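Local structure of coenzyme F420-dependent N(5),N(10)-methenyltetrahydromethanopterin reductase-related protein (Desulfurobacterium thermolithotrophum DSM 11699, 6HUZ) at residues P154-Y159 with T187-Y192; L243-S248 with T314-P319. The protein is a bacterial paralog of [Fe]-hydrogenase that binds an iron-guanylylpyridinol cofactor and uses tetrahydrofolate derivatives as substrates. All blocks are in the same frame, centred on the assembly; numbering follows the deposited sequence.

From the N terminus the chain first builds the six-stranded parallel sheet that begins with strand 2-6. It then reaches contact 1, where 154-159 meets 187-192. This closes a loop of 27 residues that holds helix 174-186, and it joins strands 158-163 and 190-195. After helix 207-228 the long helix 232-262 carries 243-248, and a mostly helical excursion of 65 residues brings 314-319 back against it as contact 2. The two loops follow one another in series, neither nested nor crossing. The centres of the two contacts lie about 35 Å apart on opposite sides of the chain's centre: contact 1 belongs to the cofactor-binding part, contact 2 to the helical part. Both also touch the second subunit.

Contact 1: P154-Y159 with T187-Y192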
# COMPACT_ATOMS: atom_id res chain seq x y z
N PRO A 154 -24.39 9.84 14.97
CA PRO A 154 -24.18 11.21 14.46
C PRO A 154 -23.10 11.29 13.37
O PRO A 154 -23.10 12.24 12.60
CB PRO A 154 -23.74 11.98 15.70
CG PRO A 154 -23.24 10.94 16.67
CD PRO A 154 -24.06 9.72 16.41
N GLN A 155 -22.17 10.30 13.30
CA GLN A 155 -21.09 10.29 12.29
C GLN A 155 -21.65 10.04 10.90
O GLN A 155 -21.02 10.44 9.92
CB GLN A 155 -20.03 9.17 12.59
CG GLN A 155 -19.18 9.42 13.83
CD GLN A 155 -19.86 9.07 15.14
OE1 GLN A 155 -20.96 8.49 15.20
NE2 GLN A 155 -19.22 9.40 16.25
N HIS A 156 -22.81 9.36 10.78
CA HIS A 156 -23.35 9.10 9.46
C HIS A 156 -23.93 10.40 8.87
O HIS A 156 -25.07 10.77 9.15
CB HIS A 156 -24.39 7.98 9.50
CG HIS A 156 -25.02 7.75 8.17
ND1 HIS A 156 -26.38 7.65 8.02
CD2 HIS A 156 -24.43 7.67 6.94
CE1 HIS A 156 -26.59 7.46 6.72
NE2 HIS A 156 -25.44 7.49 6.03
N LYS A 157 -23.12 11.12 8.05
CA LYS A 157 -23.57 12.38 7.46
C LYS A 157 -23.34 12.36 5.99
O LYS A 157 -23.18 13.40 5.39
CB LYS A 157 -22.80 13.55 8.08
CG LYS A 157 -22.70 13.45 9.60
CD LYS A 157 -22.55 14.80 10.29
CE LYS A 157 -21.39 14.83 11.25
NZ LYS A 157 -21.69 15.69 12.43
N HIS A 158 -23.30 11.18 5.37
CA HIS A 158 -22.97 11.16 3.94
C HIS A 158 -23.20 9.78 3.41
O HIS A 158 -23.44 8.85 4.18
CB HIS A 158 -21.40 11.40 3.82
CG HIS A 158 -20.67 10.53 4.82
ND1 HIS A 158 -20.39 10.99 6.10
CD2 HIS A 158 -20.32 9.23 4.74
CE1 HIS A 158 -19.84 9.97 6.74
NE2 HIS A 158 -19.79 8.88 5.96
N TYR A 159 -23.07 9.64 2.10
CA TYR A 159 -23.13 8.35 1.42
C TYR A 159 -22.03 8.35 0.32
O TYR A 159 -21.77 9.40 -0.29
CB TYR A 159 -24.47 8.11 0.74
CG TYR A 159 -25.59 7.73 1.68
CD1 TYR A 159 -25.63 6.49 2.30
CD2 TYR A 159 -26.64 8.62 1.93
CE1 TYR A 159 -26.66 6.14 3.15
CE2 TYR A 159 -27.69 8.27 2.78
CZ TYR A 159 -27.69 7.03 3.39
OH TYR A 159 -28.70 6.66 4.25
N THR A 187 -31.95 13.63 2.71
CA THR A 187 -31.84 13.23 4.12
C THR A 187 -30.74 13.98 4.87
O THR A 187 -30.34 13.57 5.97
CB THR A 187 -31.72 11.69 4.19
OG1 THR A 187 -30.61 11.22 3.43
CG2 THR A 187 -32.99 11.01 3.69
N GLY A 188 -30.28 15.09 4.27
CA GLY A 188 -29.25 15.97 4.82
C GLY A 188 -27.85 15.38 4.79
O GLY A 188 -26.98 15.85 5.53
N LYS A 189 -27.60 14.38 3.94
CA LYS A 189 -26.27 13.75 3.84
C LYS A 189 -25.52 14.25 2.64
O LYS A 189 -26.11 14.53 1.62
CB LYS A 189 -26.40 12.22 3.67
CG LYS A 189 -27.37 11.55 4.60
CD LYS A 189 -27.02 11.72 6.04
CE LYS A 189 -27.92 10.86 6.87
NZ LYS A 189 -27.92 11.27 8.29
N GLU A 190 -24.19 14.35 2.75
CA GLU A 190 -23.36 14.79 1.65
C GLU A 190 -23.26 13.61 0.67
O GLU A 190 -23.02 12.50 1.11
CB GLU A 190 -21.95 15.11 2.21
CG GLU A 190 -20.98 15.73 1.21
CD GLU A 190 -21.32 17.15 0.85
OE1 GLU A 190 -21.20 17.51 -0.35
OE2 GLU A 190 -21.70 17.92 1.76
N ALA A 191 -23.43 13.83 -0.64
CA ALA A 191 -23.27 12.74 -1.63
C ALA A 191 -21.80 12.72 -2.15
O ALA A 191 -21.38 13.65 -2.85
CB ALA A 191 -24.21 12.97 -2.81
N TYR A 192 -21.03 11.67 -1.85
CA TYR A 192 -19.65 11.59 -2.33
C TYR A 192 -19.62 10.63 -3.52
O TYR A 192 -19.73 9.42 -3.32
CB TYR A 192 -18.70 11.09 -1.22
CG TYR A 192 -18.45 12.12 -0.14
CD1 TYR A 192 -17.90 13.36 -0.43
CD2 TYR A 192 -18.72 11.83 1.19
CE1 TYR A 192 -17.64 14.29 0.57
CE2 TYR A 192 -18.48 12.76 2.20
CZ TYR A 192 -17.94 13.98 1.89
OH TYR A 192 -17.72 14.90 2.89
O HOH W 1 -23.98 16.32 5.57
O HOH W 2 -30.41 8.63 4.72
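Thr187 turns OG1 toward the edge of the Tyr159 ring, near its plane. A water in that ring plane joins Thr187 OG1 to Tyr159 OH, while Thr187 OG1 is also hydrogen-bonded to Leu183 O in its own helix. Gly188, with phi 72°, is the C-prime residue of the Schellman motif ending helix 174-186. A second water donates to both Gly188 O and Lys157 O, bridging the segments. Lys189 then reaches back along 156-159: CB lies against His158 CA, and CG rests obliquely 3.8 Å from Tyr159 CE2. The bend at chi2 (-61°) swings CD over one face of the His156 ring and carries NZ on to His156 O. There Lys189 NZ donates to His156 O at 3.0 Å, tilted from the carbonyl plane; its ion pair with Glu38 is long and weak. Here the strands of a beta-alpha-beta unit, 158-163 and 190-195 with helix 174-186 between, begin their parallel pairing in the HMD N-terminal domain. Glu190 N donates to Lys157 O at 3.0 Å, a nearly straight bond (169°), and Glu190 O receives Tyr159 N at 3.0 Å. Ala191 stands on the sheet face of Tyr159, where helix 174-186 packs. Tyr192 N gives the next bond, 2.9 Å to Tyr159 O. The Tyr192 ring takes Glu190 CG over one face and brings CE2 to 3.6 Å from His158 CB. His158 NE2 is hydrogen-bonded to Ala148 O, and the His158 side chain lies about 6 Å from the bound methenyltetrahydrofolate.

Contact 2: L243-S248 with T314-P319; sequences LQVISS and TYTSAP
Gln244 sends CG away from its backbone N (chi1 -176°) and then bends at chi2 (56°), which lays its amide end along the backbone of Ala318 and Pro319. One helical turn later, Ser248 holds OG opposite its own carbonyl carbon (chi1 -63°), pointing at Thr316. The hydroxyl proton has two acceptors within reach: Ser248 OG lies 2.6 Å from Thr316 O and 2.9 Å from Gln244 O, and which it serves is not settled. Since those two carbonyl oxygens are both acceptors, the hydroxyl next to them probably eases their approach. Val245 CA adds a CH...O contact to Thr316 O at 3.5 Å. Residues Tyr315 to Ala318 form a type I beta turn that packs on helix 232-262 and leads to Pro319, the N-cap of helix 320-331. At this helix start Gln244 OE1 accepts Ser320 N, while Gln244 CD lies 3.2 Å from Ala318 O, an oxygen hydrogen-bonded to Ser320 OG of the second subunit. An alanine in place of Gln244 would probably leave Ser320 N of the same chain without this acceptor and open a gap beside Ala318 O. On the flank, Val245 CG2 touches Thr316 OG1 at 3.7 Å and Ser317 CB at 3.9 Å. Ser317 OG is hydrogen-bonded to Glu197 of the second subunit, which is also the strongest polar partner of Thr316. The same turn of helix 232-262 packs on its copy there, Gln244 meeting Ser247 of the second subunit, and the strongest polar partner of Gln244 is Gln244 of that subunit.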
# COMPACT_ATOMS: atom_id res chain seq x y z
N LEU A 243 3.96 0.61 -0.83
CA LEU A 243 2.60 0.11 -0.67
C LEU A 243 2.32 -1.15 -1.48
O LEU A 243 1.63 -2.02 -0.96
CB LEU A 243 1.59 1.22 -0.94
CG LEU A 243 1.82 2.49 -0.10
CD1 LEU A 243 0.78 3.55 -0.40
CD2 LEU A 243 1.93 2.18 1.42
N GLN A 244 2.86 -1.26 -2.71
CA GLN A 244 2.68 -2.47 -3.52
C GLN A 244 3.32 -3.64 -2.77
O GLN A 244 2.75 -4.71 -2.68
CB GLN A 244 3.39 -2.32 -4.87
CG GLN A 244 3.21 -3.47 -5.86
CD GLN A 244 1.77 -3.77 -6.18
OE1 GLN A 244 1.15 -3.14 -7.05
NE2 GLN A 244 1.21 -4.73 -5.48
N VAL A 245 4.54 -3.44 -2.23
CA VAL A 245 5.23 -4.50 -1.51
C VAL A 245 4.43 -5.00 -0.30
O VAL A 245 4.27 -6.21 -0.13
CB VAL A 245 6.67 -4.08 -1.12
CG1 VAL A 245 7.26 -4.99 -0.06
CG2 VAL A 245 7.55 -4.04 -2.36
N ILE A 246 3.96 -4.08 0.55
CA ILE A 246 3.19 -4.49 1.73
C ILE A 246 1.95 -5.23 1.27
O ILE A 246 1.67 -6.29 1.78
CB ILE A 246 2.80 -3.31 2.65
CG1 ILE A 246 4.10 -2.69 3.29
CG2 ILE A 246 1.81 -3.79 3.75
CD1 ILE A 246 3.84 -1.34 3.92
N SER A 247 1.20 -4.67 0.31
CA SER A 247 -0.04 -5.31 -0.19
C SER A 247 0.26 -6.74 -0.72
O SER A 247 -0.47 -7.68 -0.40
CB SER A 247 -0.62 -4.48 -1.35
OG SER A 247 -1.89 -5.02 -1.69
N SER A 248 1.33 -6.90 -1.54
CA SER A 248 1.70 -8.20 -2.12
C SER A 248 2.01 -9.23 -1.03
O SER A 248 1.63 -10.41 -1.13
CB SER A 248 2.93 -8.08 -3.03
OG SER A 248 2.61 -7.23 -4.13
N THR A 314 7.90 -14.85 -5.33
CA THR A 314 7.02 -13.91 -6.00
C THR A 314 7.72 -12.58 -6.14
O THR A 314 8.77 -12.34 -5.54
CB THR A 314 5.68 -13.73 -5.28
OG1 THR A 314 4.79 -13.03 -6.17
CG2 THR A 314 5.80 -12.96 -3.96
N TYR A 315 7.12 -11.73 -6.96
CA TYR A 315 7.57 -10.39 -7.26
C TYR A 315 6.69 -9.43 -6.47
O TYR A 315 5.68 -8.94 -7.00
CB TYR A 315 7.37 -10.10 -8.74
CG TYR A 315 8.38 -10.78 -9.63
CD1 TYR A 315 9.59 -10.17 -9.93
CD2 TYR A 315 8.13 -12.04 -10.16
CE1 TYR A 315 10.52 -10.79 -10.76
CE2 TYR A 315 9.06 -12.66 -10.99
CZ TYR A 315 10.24 -12.03 -11.29
OH TYR A 315 11.18 -12.64 -12.10
N THR A 316 7.06 -9.16 -5.21
CA THR A 316 6.23 -8.28 -4.38
C THR A 316 6.04 -6.86 -4.88
O THR A 316 5.03 -6.26 -4.58
CB THR A 316 6.78 -8.24 -2.95
OG1 THR A 316 8.06 -7.65 -2.97
CG2 THR A 316 6.88 -9.63 -2.33
N SER A 317 7.00 -6.31 -5.62
CA SER A 317 6.95 -4.92 -6.12
C SER A 317 6.38 -4.80 -7.52
O SER A 317 6.34 -3.68 -8.07
CB SER A 317 8.38 -4.34 -6.12
OG SER A 317 9.22 -4.92 -7.12
N ALA A 318 5.95 -5.89 -8.13
CA ALA A 318 5.42 -5.76 -9.49
C ALA A 318 4.19 -4.81 -9.50
O ALA A 318 3.21 -5.05 -8.79
CB ALA A 318 5.05 -7.13 -10.05
N PRO A 319 4.25 -3.70 -10.26
CA PRO A 319 3.14 -2.74 -10.28
C PRO A 319 1.88 -3.26 -10.96
O PRO A 319 1.83 -3.42 -12.17
CB PRO A 319 3.73 -1.51 -11.00
CG PRO A 319 5.18 -1.76 -11.10
CD PRO A 319 5.35 -3.24 -11.14